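Lectin (Lotus tetragonolobus, PDB 2EIG) probably binds L-fucosyl-containing sugars as a tetrameric, calcium- and manganese-containing legume lectin of the seed. Local coordinates at residues A[27-41]-A[204-218]. Numbering follows the deposited sequence.
Sequences RLAMPTDPLVNRTTS and FSATTWNPERERHDI
D217 takes R27 and R215 on one carboxylate. R215 grips it side-on, NE using the syn lone pair of OD1 and NH2 meeting OD2, while R27 NH1 reaches OD1 at 2.8 Å from above the carboxylate plane, the R27 guanidinium turned 58° from the carboxylate. NH1 of R215 bonds T32 O in the loop that follows strand 27-29. M30 O lies in the ring plane of H216 and accepts a short bond from ND1 (2.5 Å); E214 OE2, itself bonded to S121, takes NE2, fixing the ring's rotation from both nitrogens. The two segments contribute to both sheets of the legume lectin sandwich: 27-29 pairs antiparallel with 214-218 in one, 39-41 with 204-208 in the other. Between the sheets M30, bent at chi3 (75°), sets SD 3.6 Å from F204 CB and 3.7 Å from I218 CD1, which also lies over one face of the F204 ring, toward its rim. In the second ladder T39 OG1 and T208 OG1 share a hydrogen bond of 2.6 Å. R213 NH1 bonds P34 O, which N37 N approaches from the opposite face. R38, extended, lays its guanidinium flat on the six-membered ring of W209 (planes 12° apart, CZ to centroid 3.8 Å), a cation-pi stack beside a water bridging R38 NH2 to N210 O.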
loop_
_atom_site.group_PDB
_atom_site.type_symbol
_atom_site.label_atom_id
_atom_site.label_comp_id
_atom_site.label_asym_id
_atom_site.label_seq_id
_atom_site.Cartn_x
_atom_site.Cartn_y
_atom_site.Cartn_z
ATOM N N ARG A 27 -10.971 20.837 -28.201
ATOM C CA ARG A 27 -10.317 19.626 -27.700
ATOM C C ARG A 27 -8.795 19.765 -27.699
ATOM O O ARG A 27 -8.244 20.579 -28.431
ATOM C CB ARG A 27 -10.900 18.339 -28.329
ATOM C CG ARG A 27 -10.295 17.816 -29.584
ATOM C CD ARG A 27 -11.413 17.042 -30.331
ATOM N NE ARG A 27 -10.992 15.752 -30.905
ATOM C CZ ARG A 27 -11.830 14.803 -31.355
ATOM N NH1 ARG A 27 -11.349 13.651 -31.849
ATOM N NH2 ARG A 27 -13.155 14.996 -31.313
ATOM N N LEU A 28 -8.132 19.041 -26.805
ATOM C CA LEU A 28 -6.698 19.080 -26.729
ATOM C C LEU A 28 -6.105 17.932 -27.559
ATOM O O LEU A 28 -6.227 16.760 -27.199
ATOM C CB LEU A 28 -6.240 19.038 -25.259
ATOM C CG LEU A 28 -4.721 18.835 -25.062
ATOM C CD1 LEU A 28 -3.837 19.870 -25.825
ATOM C CD2 LEU A 28 -4.467 18.866 -23.550
ATOM N N ALA A 29 -5.481 18.278 -28.684
ATOM C CA ALA A 29 -5.018 17.260 -29.614
ATOM C C ALA A 29 -3.510 17.039 -29.478
ATOM O O ALA A 29 -2.714 17.978 -29.507
ATOM C CB ALA A 29 -5.369 17.595 -30.990
ATOM N N MET A 30 -3.145 15.772 -29.335
ATOM C CA MET A 30 -1.758 15.439 -29.031
ATOM C C MET A 30 -1.493 14.140 -29.784
ATOM O O MET A 30 -1.614 13.074 -29.215
ATOM C CB MET A 30 -1.599 15.204 -27.512
ATOM C CG MET A 30 -1.927 16.439 -26.659
ATOM S SD MET A 30 -1.727 16.051 -24.944
ATOM C CE MET A 30 0.090 16.044 -24.822
ATOM N N PRO A 31 -1.120 14.240 -31.054
ATOM C CA PRO A 31 -0.818 15.520 -31.722
ATOM C C PRO A 31 -1.996 16.110 -32.491
ATOM O O PRO A 31 -3.010 15.449 -32.752
ATOM C CB PRO A 31 0.248 15.118 -32.750
ATOM C CG PRO A 31 -0.245 13.772 -33.227
ATOM C CD PRO A 31 -0.952 13.105 -31.982
ATOM N N THR A 32 -1.842 17.378 -32.844
ATOM C CA THR A 32 -2.808 18.034 -33.673
ATOM C C THR A 32 -2.966 17.293 -35.037
ATOM O O THR A 32 -4.079 17.110 -35.522
ATOM C CB THR A 32 -2.368 19.453 -33.933
ATOM O OG1 THR A 32 -3.365 20.076 -34.739
ATOM C CG2 THR A 32 -1.031 19.491 -34.637
ATOM N N ASP A 33 -1.851 16.851 -35.611
ATOM C CA ASP A 33 -1.903 16.131 -36.863
ATOM C C ASP A 33 -1.005 14.862 -36.873
ATOM O O ASP A 33 0.194 14.943 -37.039
ATOM C CB ASP A 33 -1.536 17.084 -38.021
ATOM C CG ASP A 33 -1.667 16.408 -39.392
ATOM O OD1 ASP A 33 -1.128 16.943 -40.389
ATOM O OD2 ASP A 33 -2.291 15.330 -39.440
ATOM N N PRO A 34 -1.608 13.685 -36.723
ATOM C CA PRO A 34 -0.788 12.482 -36.728
ATOM C C PRO A 34 -0.199 12.140 -38.126
ATOM O O PRO A 34 0.826 11.466 -38.185
ATOM C CB PRO A 34 -1.718 11.405 -36.191
ATOM C CG PRO A 34 -2.988 12.027 -35.914
ATOM C CD PRO A 34 -3.035 13.393 -36.530
ATOM N N LEU A 35 -0.796 12.672 -39.206
ATOM C CA LEU A 35 -0.370 12.395 -40.598
ATOM C C LEU A 35 1.059 12.789 -40.866
ATOM O O LEU A 35 1.722 12.237 -41.748
ATOM C CB LEU A 35 -1.288 13.109 -41.601
ATOM C CG LEU A 35 -2.761 12.754 -41.472
ATOM C CD1 LEU A 35 -3.664 13.655 -42.423
ATOM C CD2 LEU A 35 -2.986 11.214 -41.640
ATOM N N VAL A 36 1.508 13.759 -40.088
ATOM C CA VAL A 36 2.835 14.292 -40.110
ATOM C C VAL A 36 3.946 13.224 -40.057
ATOM O O VAL A 36 4.965 13.356 -40.718
ATOM C CB VAL A 36 2.919 15.356 -38.988
ATOM C CG1 VAL A 36 4.096 15.183 -38.050
ATOM C CG2 VAL A 36 2.840 16.759 -39.624
ATOM N N ASN A 37 3.688 12.166 -39.303
ATOM C CA ASN A 37 4.679 11.147 -38.924
ATOM C C ASN A 37 4.967 11.167 -37.395
ATOM O O ASN A 37 4.003 11.167 -36.634
ATOM C CB ASN A 37 5.861 11.004 -39.954
ATOM C CG ASN A 37 7.243 11.477 -39.445
ATOM O OD1 ASN A 37 8.204 10.680 -39.383
ATOM N ND2 ASN A 37 7.372 12.798 -39.183
ATOM N N ARG A 38 6.224 11.148 -36.949
ATOM C CA ARG A 38 6.543 11.106 -35.535
ATOM C C ARG A 38 6.148 12.413 -34.889
ATOM O O ARG A 38 6.512 13.515 -35.343
ATOM C CB ARG A 38 8.044 10.909 -35.311
ATOM C CG ARG A 38 8.580 9.610 -35.920
ATOM C CD ARG A 38 10.064 9.542 -35.809
ATOM N NE ARG A 38 10.546 8.259 -36.322
ATOM C CZ ARG A 38 11.828 7.937 -36.483
ATOM N NH1 ARG A 38 12.782 8.809 -36.171
ATOM N NH2 ARG A 38 12.164 6.718 -36.941
ATOM N N THR A 39 5.395 12.316 -33.816
ATOM C CA THR A 39 5.127 13.519 -33.075
ATOM C C THR A 39 5.454 13.291 -31.618
ATOM O O THR A 39 5.431 12.192 -31.137
ATOM C CB THR A 39 3.651 14.001 -33.212
ATOM O OG1 THR A 39 2.787 12.986 -32.679
ATOM C CG2 THR A 39 3.313 14.315 -34.683
ATOM N N THR A 40 5.771 14.381 -30.952
ATOM C CA THR A 40 5.786 14.432 -29.514
ATOM C C THR A 40 5.049 15.683 -29.151
ATOM O O THR A 40 5.301 16.720 -29.741
ATOM C CB THR A 40 7.208 14.530 -28.961
ATOM O OG1 THR A 40 7.956 13.433 -29.491
ATOM C CG2 THR A 40 7.199 14.506 -27.410
ATOM N N SER A 41 4.182 15.565 -28.148
ATOM C CA SER A 41 3.344 16.635 -27.653
ATOM C C SER A 41 3.325 16.608 -26.143
ATOM O O SER A 41 3.079 15.549 -25.545
ATOM C CB SER A 41 1.883 16.354 -28.086
ATOM O OG SER A 41 1.805 16.298 -29.500
ATOM N N PHE A 204 0.162 16.377 -19.754
ATOM C CA PHE A 204 0.094 15.219 -20.622
ATOM C C PHE A 204 1.250 15.224 -21.570
ATOM O O PHE A 204 1.737 16.276 -21.963
ATOM C CB PHE A 204 -1.204 15.233 -21.439
ATOM C CG PHE A 204 -2.431 15.295 -20.602
ATOM C CD1 PHE A 204 -3.034 16.536 -20.323
ATOM C CD2 PHE A 204 -3.009 14.114 -20.083
ATOM C CE1 PHE A 204 -4.183 16.589 -19.543
ATOM C CE2 PHE A 204 -4.178 14.181 -19.290
ATOM C CZ PHE A 204 -4.756 15.435 -19.035
ATOM N N SER A 205 1.673 14.020 -21.932
ATOM C CA SER A 205 2.626 13.828 -22.967
ATOM C C SER A 205 2.102 12.728 -23.864
ATOM O O SER A 205 1.521 11.744 -23.390
ATOM C CB SER A 205 3.979 13.419 -22.362
ATOM O OG SER A 205 4.872 13.155 -23.393
ATOM N N ALA A 206 2.332 12.886 -25.156
ATOM C CA ALA A 206 1.873 11.905 -26.135
ATOM C C ALA A 206 2.821 11.847 -27.302
ATOM O O ALA A 206 3.420 12.834 -27.650
ATOM C CB ALA A 206 0.465 12.259 -26.607
ATOM N N THR A 207 2.989 10.669 -27.902
ATOM C CA THR A 207 3.861 10.516 -29.034
ATOM C C THR A 207 3.187 9.599 -30.044
ATOM O O THR A 207 2.304 8.828 -29.718
ATOM C CB THR A 207 5.217 9.812 -28.684
ATOM O OG1 THR A 207 4.918 8.617 -27.944
ATOM C CG2 THR A 207 6.127 10.729 -27.900
ATOM N N THR A 208 3.644 9.718 -31.277
ATOM C CA THR A 208 3.241 8.838 -32.363
ATOM C C THR A 208 4.561 8.579 -33.095
ATOM O O THR A 208 5.568 9.234 -32.870
ATOM C CB THR A 208 2.234 9.503 -33.305
ATOM O OG1 THR A 208 2.817 10.700 -33.827
ATOM C CG2 THR A 208 0.896 9.844 -32.575
ATOM N N TRP A 209 4.534 7.599 -33.961
ATOM C CA TRP A 209 5.752 7.116 -34.553
ATOM C C TRP A 209 5.578 7.220 -36.089
ATOM O O TRP A 209 4.893 8.126 -36.597
ATOM C CB TRP A 209 6.026 5.688 -34.044
ATOM C CG TRP A 209 7.366 5.158 -34.353
ATOM C CD1 TRP A 209 7.653 4.025 -35.060
ATOM C CD2 TRP A 209 8.624 5.739 -33.995
ATOM N NE1 TRP A 209 8.999 3.874 -35.178
ATOM C CE2 TRP A 209 9.628 4.906 -34.528
ATOM C CE3 TRP A 209 9.000 6.873 -33.254
ATOM C CZ2 TRP A 209 11.006 5.148 -34.323
ATOM C CZ3 TRP A 209 10.370 7.156 -33.104
ATOM C CH2 TRP A 209 11.353 6.284 -33.625
ATOM N N ASN A 210 6.212 6.314 -36.818
ATOM C CA ASN A 210 6.090 6.291 -38.254
ATOM C C ASN A 210 6.598 4.921 -38.645
ATOM O O ASN A 210 7.771 4.639 -38.421
ATOM C CB ASN A 210 6.938 7.408 -38.887
ATOM C CG ASN A 210 6.683 7.576 -40.380
ATOM O OD1 ASN A 210 7.027 8.615 -40.964
ATOM N ND2 ASN A 210 6.070 6.570 -41.004
ATOM N N PRO A 211 5.724 4.065 -39.217
ATOM C CA PRO A 211 4.291 4.312 -39.579
ATOM C C PRO A 211 3.252 4.412 -38.457
ATOM O O PRO A 211 2.163 4.896 -38.706
ATOM C CB PRO A 211 3.936 3.075 -40.402
ATOM C CG PRO A 211 4.874 1.981 -39.860
ATOM C CD PRO A 211 6.163 2.716 -39.626
ATOM N N GLU A 212 3.549 3.895 -37.263
ATOM C CA GLU A 212 2.532 3.661 -36.246
ATOM C C GLU A 212 2.105 5.020 -35.678
ATOM O O GLU A 212 2.926 5.868 -35.438
ATOM C CB GLU A 212 3.088 2.787 -35.108
ATOM C CG GLU A 212 3.294 1.275 -35.362
ATOM C CD GLU A 212 4.636 0.955 -35.893
ATOM O OE1 GLU A 212 5.335 1.858 -36.385
ATOM O OE2 GLU A 212 5.008 -0.228 -35.809
ATOM N N ARG A 213 0.828 5.210 -35.422
ATOM C CA ARG A 213 0.359 6.522 -34.976
ATOM C C ARG A 213 -1.092 6.420 -34.638
ATOM O O ARG A 213 -1.765 5.464 -35.004
ATOM C CB ARG A 213 0.561 7.568 -36.056
ATOM C CG ARG A 213 -0.354 7.342 -37.288
ATOM C CD ARG A 213 0.125 8.235 -38.363
ATOM N NE ARG A 213 1.166 7.566 -39.136
ATOM C CZ ARG A 213 1.965 8.197 -39.989
ATOM N NH1 ARG A 213 1.865 9.514 -40.090
ATOM N NH2 ARG A 213 2.870 7.519 -40.707
ATOM N N GLU A 214 -1.568 7.401 -33.902
ATOM C CA GLU A 214 -2.970 7.506 -33.566
ATOM C C GLU A 214 -3.219 8.955 -33.093
ATOM O O GLU A 214 -2.270 9.680 -32.787
ATOM C CB GLU A 214 -3.356 6.503 -32.467
ATOM C CG GLU A 214 -2.585 6.745 -31.205
ATOM C CD GLU A 214 -2.783 5.710 -30.124
ATOM O OE1 GLU A 214 -3.766 4.911 -30.184
ATOM O OE2 GLU A 214 -1.942 5.740 -29.179
ATOM N N ARG A 215 -4.481 9.365 -33.046
ATOM C CA ARG A 215 -4.841 10.592 -32.355
ATOM C C ARG A 215 -4.887 10.289 -30.841
ATOM O O ARG A 215 -5.212 9.150 -30.443
ATOM C CB ARG A 215 -6.217 11.082 -32.828
ATOM C CG ARG A 215 -6.338 11.420 -34.365
ATOM C CD ARG A 215 -7.533 12.330 -34.687
ATOM N NE ARG A 215 -7.452 13.573 -33.910
ATOM C CZ ARG A 215 -6.703 14.627 -34.219
ATOM N NH1 ARG A 215 -5.987 14.661 -35.337
ATOM N NH2 ARG A 215 -6.697 15.674 -33.393
ATOM N N HIS A 216 -4.567 11.296 -30.022
ATOM C CA HIS A 216 -4.905 11.325 -28.590
ATOM C C HIS A 216 -5.521 12.668 -28.352
ATOM O O HIS A 216 -4.846 13.667 -28.375
ATOM C CB HIS A 216 -3.675 11.178 -27.691
ATOM C CG HIS A 216 -2.684 10.191 -28.204
ATOM N ND1 HIS A 216 -1.624 10.569 -28.992
ATOM C CD2 HIS A 216 -2.613 8.837 -28.103
ATOM C CE1 HIS A 216 -0.912 9.501 -29.322
ATOM N NE2 HIS A 216 -1.469 8.444 -28.777
ATOM N N ASP A 217 -6.833 12.674 -28.183
ATOM C CA ASP A 217 -7.580 13.909 -28.094
ATOM C C ASP A 217 -8.239 13.844 -26.781
ATOM O O ASP A 217 -8.982 12.892 -26.474
ATOM C CB ASP A 217 -8.656 13.978 -29.163
ATOM C CG ASP A 217 -8.088 13.962 -30.530
ATOM O OD1 ASP A 217 -8.628 13.207 -31.365
ATOM O OD2 ASP A 217 -7.092 14.691 -30.766
ATOM N N ILE A 218 -7.952 14.890 -26.032
ATOM C CA ILE A 218 -8.413 15.068 -24.685
ATOM C C ILE A 218 -9.503 16.102 -24.744
ATOM O O ILE A 218 -9.317 17.187 -25.306
ATOM C CB ILE A 218 -7.253 15.585 -23.793
ATOM C CG1 ILE A 218 -6.049 14.622 -23.866
ATOM C CG2 ILE A 218 -7.719 15.754 -22.327
ATOM C CD1 ILE A 218 -4.800 15.182 -23.176
HETATM O O HOH W 1 -4.530 13.693 -31.587
HETATM O O HOH W 2 10.442 5.539 -38.637
HETATM O O HOH W 3 2.220 13.819 -30.153
HETATM O O HOH W 4 7.541 10.283 -31.297
#